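Local coordinates for uncharacterized protein (Xanthomonas axonopodis pv. citri, PDB 3OV5) that serves as a VirB7 component of a bacterial type IV secretion system, its globular domain being of the N0 type found in outer membrane transport proteins, at residues Asp12-Met18 against Asp37-Ile41; Val52-Ala56 against Ser69-Ser73. All coordinates share one frame; numbering follows the deposited sequence.

Contact 1: Asp12-Met18 against Asp37-Ile41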
loop_
_atom_site.group_PDB
_atom_site.type_symbol
_atom_site.label_atom_id
_atom_site.label_comp_id
_atom_site.label_asym_id
_atom_site.label_seq_id
_atom_site.Cartn_x
_atom_site.Cartn_y
_atom_site.Cartn_z
ATOM N N ASP A 12 -1.226 1.740 -12.432
ATOM C CA ASP A 12 -0.422 1.137 -11.384
ATOM C C ASP A 12 -0.171 -0.324 -11.741
ATOM O O ASP A 12 -1.098 -1.139 -11.893
ATOM C CB ASP A 12 -1.186 1.124 -10.081
ATOM C CG ASP A 12 -1.719 2.464 -9.683
ATOM O OD1 ASP A 12 -2.920 2.491 -9.368
ATOM O OD2 ASP A 12 -0.956 3.467 -9.668
ATOM N N GLY A 13 1.089 -0.669 -11.874
ATOM C CA GLY A 13 1.461 -2.078 -12.144
ATOM C C GLY A 13 1.993 -2.850 -10.950
ATOM O O GLY A 13 1.934 -4.094 -10.935
ATOM N N THR A 14 2.557 -2.138 -9.970
ATOM C CA THR A 14 3.236 -2.809 -8.893
ATOM C C THR A 14 2.847 -2.221 -7.563
ATOM O O THR A 14 2.294 -1.106 -7.481
ATOM C CB THR A 14 4.779 -2.727 -9.023
ATOM O OG1 THR A 14 5.212 -1.405 -8.664
ATOM C CG2 THR A 14 5.278 -3.062 -10.431
ATOM N N LEU A 15 3.186 -2.944 -6.504
ATOM C CA LEU A 15 2.931 -2.515 -5.144
ATOM C C LEU A 15 3.602 -1.157 -4.866
ATOM O O LEU A 15 2.950 -0.218 -4.382
ATOM C CB LEU A 15 3.450 -3.581 -4.176
ATOM C CG LEU A 15 3.339 -3.265 -2.700
ATOM C CD1 LEU A 15 1.904 -3.021 -2.258
ATOM C CD2 LEU A 15 3.979 -4.405 -1.890
ATOM N N LYS A 16 4.906 -1.063 -5.122
ATOM C CA LYS A 16 5.627 0.160 -4.820
ATOM C C LYS A 16 5.092 1.321 -5.657
ATOM O O LYS A 16 4.980 2.427 -5.137
ATOM C CB LYS A 16 7.130 -0.035 -5.049
ATOM C CG LYS A 16 7.959 1.164 -4.575
ATOM C CD LYS A 16 9.456 0.927 -4.775
ATOM C CE LYS A 16 9.827 0.803 -6.218
ATOM N NZ LYS A 16 11.308 0.651 -6.408
ATOM N N THR A 17 4.858 1.087 -6.945
ATOM C CA THR A 17 4.447 2.205 -7.797
ATOM C C THR A 17 3.022 2.661 -7.481
ATOM O O THR A 17 2.732 3.872 -7.547
ATOM C CB THR A 17 4.688 1.904 -9.270
ATOM O OG1 THR A 17 3.963 0.783 -9.699
ATOM C CG2 THR A 17 6.196 1.760 -9.566
ATOM N N MET A 18 2.123 1.732 -7.140
ATOM C CA MET A 18 0.805 2.139 -6.687
ATOM C C MET A 18 0.935 2.996 -5.443
ATOM O O MET A 18 0.298 4.056 -5.310
ATOM C CB MET A 18 -0.087 0.933 -6.408
ATOM C CG MET A 18 -1.509 1.349 -6.032
ATOM S SD MET A 18 -2.587 -0.035 -5.684
ATOM C CE MET A 18 -1.881 -0.583 -4.107
ATOM N N ASP A 37 10.297 -4.957 -5.330
ATOM C CA ASP A 37 8.912 -4.633 -5.620
ATOM C C ASP A 37 8.188 -5.951 -5.957
ATOM O O ASP A 37 8.807 -7.001 -6.164
ATOM C CB ASP A 37 8.900 -3.617 -6.775
ATOM C CG ASP A 37 7.607 -2.851 -6.916
ATOM O OD1 ASP A 37 7.596 -1.977 -7.835
ATOM O OD2 ASP A 37 6.640 -3.077 -6.153
ATOM N N TYR A 38 6.869 -5.860 -6.011
ATOM C CA TYR A 38 5.990 -6.993 -6.323
ATOM C C TYR A 38 4.905 -6.519 -7.234
ATOM O O TYR A 38 4.403 -5.390 -7.110
ATOM C CB TYR A 38 5.314 -7.553 -5.053
ATOM C CG TYR A 38 6.305 -8.233 -4.188
ATOM C CD1 TYR A 38 6.847 -9.478 -4.569
ATOM C CD2 TYR A 38 6.769 -7.650 -3.026
ATOM C CE1 TYR A 38 7.811 -10.091 -3.843
ATOM C CE2 TYR A 38 7.730 -8.306 -2.268
ATOM C CZ TYR A 38 8.244 -9.509 -2.696
ATOM O OH TYR A 38 9.188 -10.160 -1.971
ATOM N N THR A 39 4.471 -7.378 -8.145
ATOM C CA THR A 39 3.314 -7.050 -8.936
ATOM C C THR A 39 2.097 -6.933 -8.016
ATOM O O THR A 39 2.039 -7.519 -6.936
ATOM C CB THR A 39 3.104 -8.046 -10.053
ATOM O OG1 THR A 39 2.297 -7.416 -11.047
ATOM C CG2 THR A 39 2.416 -9.246 -9.585
ATOM N N LEU A 40 1.096 -6.187 -8.475
ATOM C CA LEU A 40 -0.198 -6.191 -7.831
ATOM C C LEU A 40 -0.883 -7.518 -8.105
ATOM O O LEU A 40 -1.000 -7.934 -9.274
ATOM C CB LEU A 40 -1.067 -5.040 -8.368
ATOM C CG LEU A 40 -0.485 -3.651 -8.088
ATOM C CD1 LEU A 40 -1.321 -2.552 -8.744
ATOM C CD2 LEU A 40 -0.385 -3.377 -6.607
ATOM N N ILE A 41 -1.387 -8.161 -7.061
ATOM C CA ILE A 41 -2.161 -9.389 -7.233
ATOM C C ILE A 41 -3.645 -9.087 -7.245
ATOM O O ILE A 41 -4.090 -8.044 -6.759
ATOM C CB ILE A 41 -1.776 -10.455 -6.172
ATOM C CG1 ILE A 41 -1.980 -9.946 -4.743
ATOM C CG2 ILE A 41 -0.344 -10.852 -6.385
ATOM C CD1 ILE A 41 -1.904 -11.098 -3.727
#

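Contact 2: Val52-Ala56 against Ser69-Ser73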
loop_
_atom_site.group_PDB
_atom_site.type_symbol
_atom_site.label_atom_id
_atom_site.label_comp_id
_atom_site.label_asym_id
_atom_site.label_seq_id
_atom_site.Cartn_x
_atom_site.Cartn_y
_atom_site.Cartn_z
ATOM N N VAL A 52 -7.524 6.324 3.949
ATOM C CA VAL A 52 -6.171 5.805 3.776
ATOM C C VAL A 52 -5.869 4.700 4.773
ATOM O O VAL A 52 -5.152 3.742 4.457
ATOM C CB VAL A 52 -5.112 6.934 3.787
ATOM C CG1 VAL A 52 -4.915 7.564 5.183
ATOM C CG2 VAL A 52 -3.814 6.434 3.189
ATOM N N GLN A 53 -6.405 4.803 5.996
ATOM C CA GLN A 53 -6.199 3.735 6.978
ATOM C C GLN A 53 -6.802 2.435 6.464
ATOM O O GLN A 53 -6.162 1.364 6.534
ATOM C CB GLN A 53 -6.836 4.114 8.310
ATOM C CG GLN A 53 -6.839 3.035 9.362
ATOM C CD GLN A 53 -5.471 2.607 9.821
ATOM O OE1 GLN A 53 -4.451 3.275 9.586
ATOM N NE2 GLN A 53 -5.433 1.448 10.532
ATOM N N GLN A 54 -8.040 2.473 5.971
ATOM C CA GLN A 54 -8.670 1.262 5.469
ATOM C C GLN A 54 -7.876 0.715 4.286
ATOM O O GLN A 54 -7.656 -0.494 4.188
ATOM C CB GLN A 54 -10.124 1.519 5.095
ATOM C CG GLN A 54 -10.823 0.236 4.655
ATOM C CD GLN A 54 -12.266 0.467 4.293
ATOM O OE1 GLN A 54 -12.985 1.183 5.010
ATOM N NE2 GLN A 54 -12.713 -0.104 3.165
ATOM N N ALA A 55 -7.472 1.590 3.355
ATOM C CA ALA A 55 -6.792 1.146 2.145
ATOM C C ALA A 55 -5.467 0.505 2.473
ATOM O O ALA A 55 -5.119 -0.559 1.962
ATOM C CB ALA A 55 -6.600 2.312 1.178
ATOM N N ALA A 56 -4.667 1.177 3.316
ATOM C CA ALA A 56 -3.365 0.649 3.687
ATOM C C ALA A 56 -3.520 -0.697 4.383
ATOM O O ALA A 56 -2.731 -1.626 4.169
ATOM C CB ALA A 56 -2.642 1.626 4.600
ATOM N N SER A 69 3.925 -5.937 6.014
ATOM C CA SER A 69 2.995 -5.010 6.638
ATOM C C SER A 69 2.995 -3.689 5.873
ATOM O O SER A 69 4.054 -3.184 5.496
ATOM C CB SER A 69 3.477 -4.699 8.063
ATOM O OG SER A 69 2.729 -3.660 8.655
ATOM N N VAL A 70 1.791 -3.173 5.607
ATOM C CA VAL A 70 1.616 -1.818 5.078
ATOM C C VAL A 70 0.819 -1.031 6.108
ATOM O O VAL A 70 -0.218 -1.502 6.578
ATOM C CB VAL A 70 0.842 -1.820 3.745
ATOM C CG1 VAL A 70 0.697 -0.382 3.208
ATOM C CG2 VAL A 70 1.534 -2.735 2.708
ATOM N N SER A 71 1.316 0.144 6.476
ATOM C CA SER A 71 0.648 0.940 7.494
ATOM C C SER A 71 0.869 2.421 7.238
ATOM O O SER A 71 1.711 2.802 6.421
ATOM C CB SER A 71 1.128 0.552 8.896
ATOM O OG SER A 71 2.514 0.830 9.039
ATOM N N VAL A 72 0.063 3.224 7.922
ATOM C CA VAL A 72 0.186 4.668 7.951
ATOM C C VAL A 72 0.890 5.069 9.263
ATOM O O VAL A 72 0.399 4.737 10.355
ATOM C CB VAL A 72 -1.203 5.329 7.913
ATOM C CG1 VAL A 72 -1.065 6.827 7.954
ATOM C CG2 VAL A 72 -1.989 4.885 6.687
ATOM N N SER A 73 2.053 5.717 9.107
ATOM C CA SER A 73 2.934 6.185 10.188
ATOM C C SER A 73 3.209 7.672 9.878
ATOM O O SER A 73 4.041 8.008 9.037
ATOM C CB SER A 73 4.235 5.352 10.201
ATOM O OG SER A 73 4.770 5.061 11.501
HETATM O O HOH W 1 -2.046 1.936 9.466
#

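Contact 1: Asp12-Met18 against Asp37-Ile41
T14 is the N-cap of helix 15-24, and D37, from the loop after strand 29-32, adds a carboxylate to the helix start. T14 OG1 lies between its own backbone N and carbonyl carbon (chi1 75°), where it accepts from T17 N at 3.0 Å and donates to D37 OD1 at 2.6 Å. The other carboxylate oxygen, D37 OD2, accepts from K16 N at 2.9 Å on its syn side, while Y38 N comes to it from the opposite face of the carboxylate. These two amides and the T14 hydroxyl together fix the rotation of the carboxylate. Y38 O takes L15 N in a nearly straight bond of 2.8 Å, so the first three amides of the helix, those of L15, K16 and T17, all find acceptors. The negative charge beside the helix start is probably favoured by the helix dipole and by K16 NZ, 4.8 Å from D37 OD1. The L15 N to Y38 O bond and a weak one from L40 N to G13 O together make a single beta bridge centred on T14 and T39. The L40 side chain lies along the T14 backbone and against M18, its CD2 3.6 Å from T14 C and 4.0 Å from M18 CE.

Contact 2: Val52-Ala56 against Ser69-Ser73
The Q53 side-chain amide is the flat side-chain group of this helix-on-strand contact, and it meets strand 68-73 through its oxygen, with no strand atom stacked over either face. V72 CG2 lies 4.1 Å from Q53 OE1, ahead of the oxygen and tilted out of the amide plane. A water also sits off that plane, on the same side as the methyl; it donates to Q53 OE1 at 2.8 Å and accepts from V72 N at 2.9 Å. The bend at chi2 (64°) brings OE1 close to V72, within bridging distance of the water.

Helix 52-63 here packs along strand 68-73, an outermost strand of the three-stranded mixed sheet of the N0-type domain, and runs nearly antiparallel to it: the short segments' axes approach to 7.7 Å at an angle of 163°. A56 points its CB at the strand and touches both inward-facing valines, V72 CG2 at 3.9 Å and V70 CG1 at 4.1 Å. One turn earlier, V52 CG2 meets V72 CG2 at 4.2 Å, methyl against methyl. With CG2 placed anti to the carbonyl carbon, V72 presents this one branch to V52, Q53 and A56 alike. S71 directs its CB away from the helix.

S69 and S71 use their backbones to pair with Q80 and L78 of strand 76-81, whereas the amides of V70 and V72 are served from the helix: V70 N by S60 OG, and V72 N through the water. No direct hydrogen bond joins the two segments, so this contact rests on methyl packing, with one water linking Q53 OE1 to V72 N.

Following the chain from its N terminus, contact 1 opens at the start of helix 15-24 and closes after strand 29-32, when the loop 37-41 returns to the helix cap; 18 residues lie between its segments. Only then, past strand 48-49, does contact 2 begin, and it closes a shorter loop of 12 residues as helix 52-63 turns back into strand 68-73. The two follow in series, neither nested nor crossed. The centres of contacts 1 and 2 are about 15 Å apart. They lie on opposite sides of the chain's centre, without touching. Helix 52-63 is the common element: L15 and M18 rest on its L59, Y63 OH bonds to T39 O, and its first turn packs on strand 68-73.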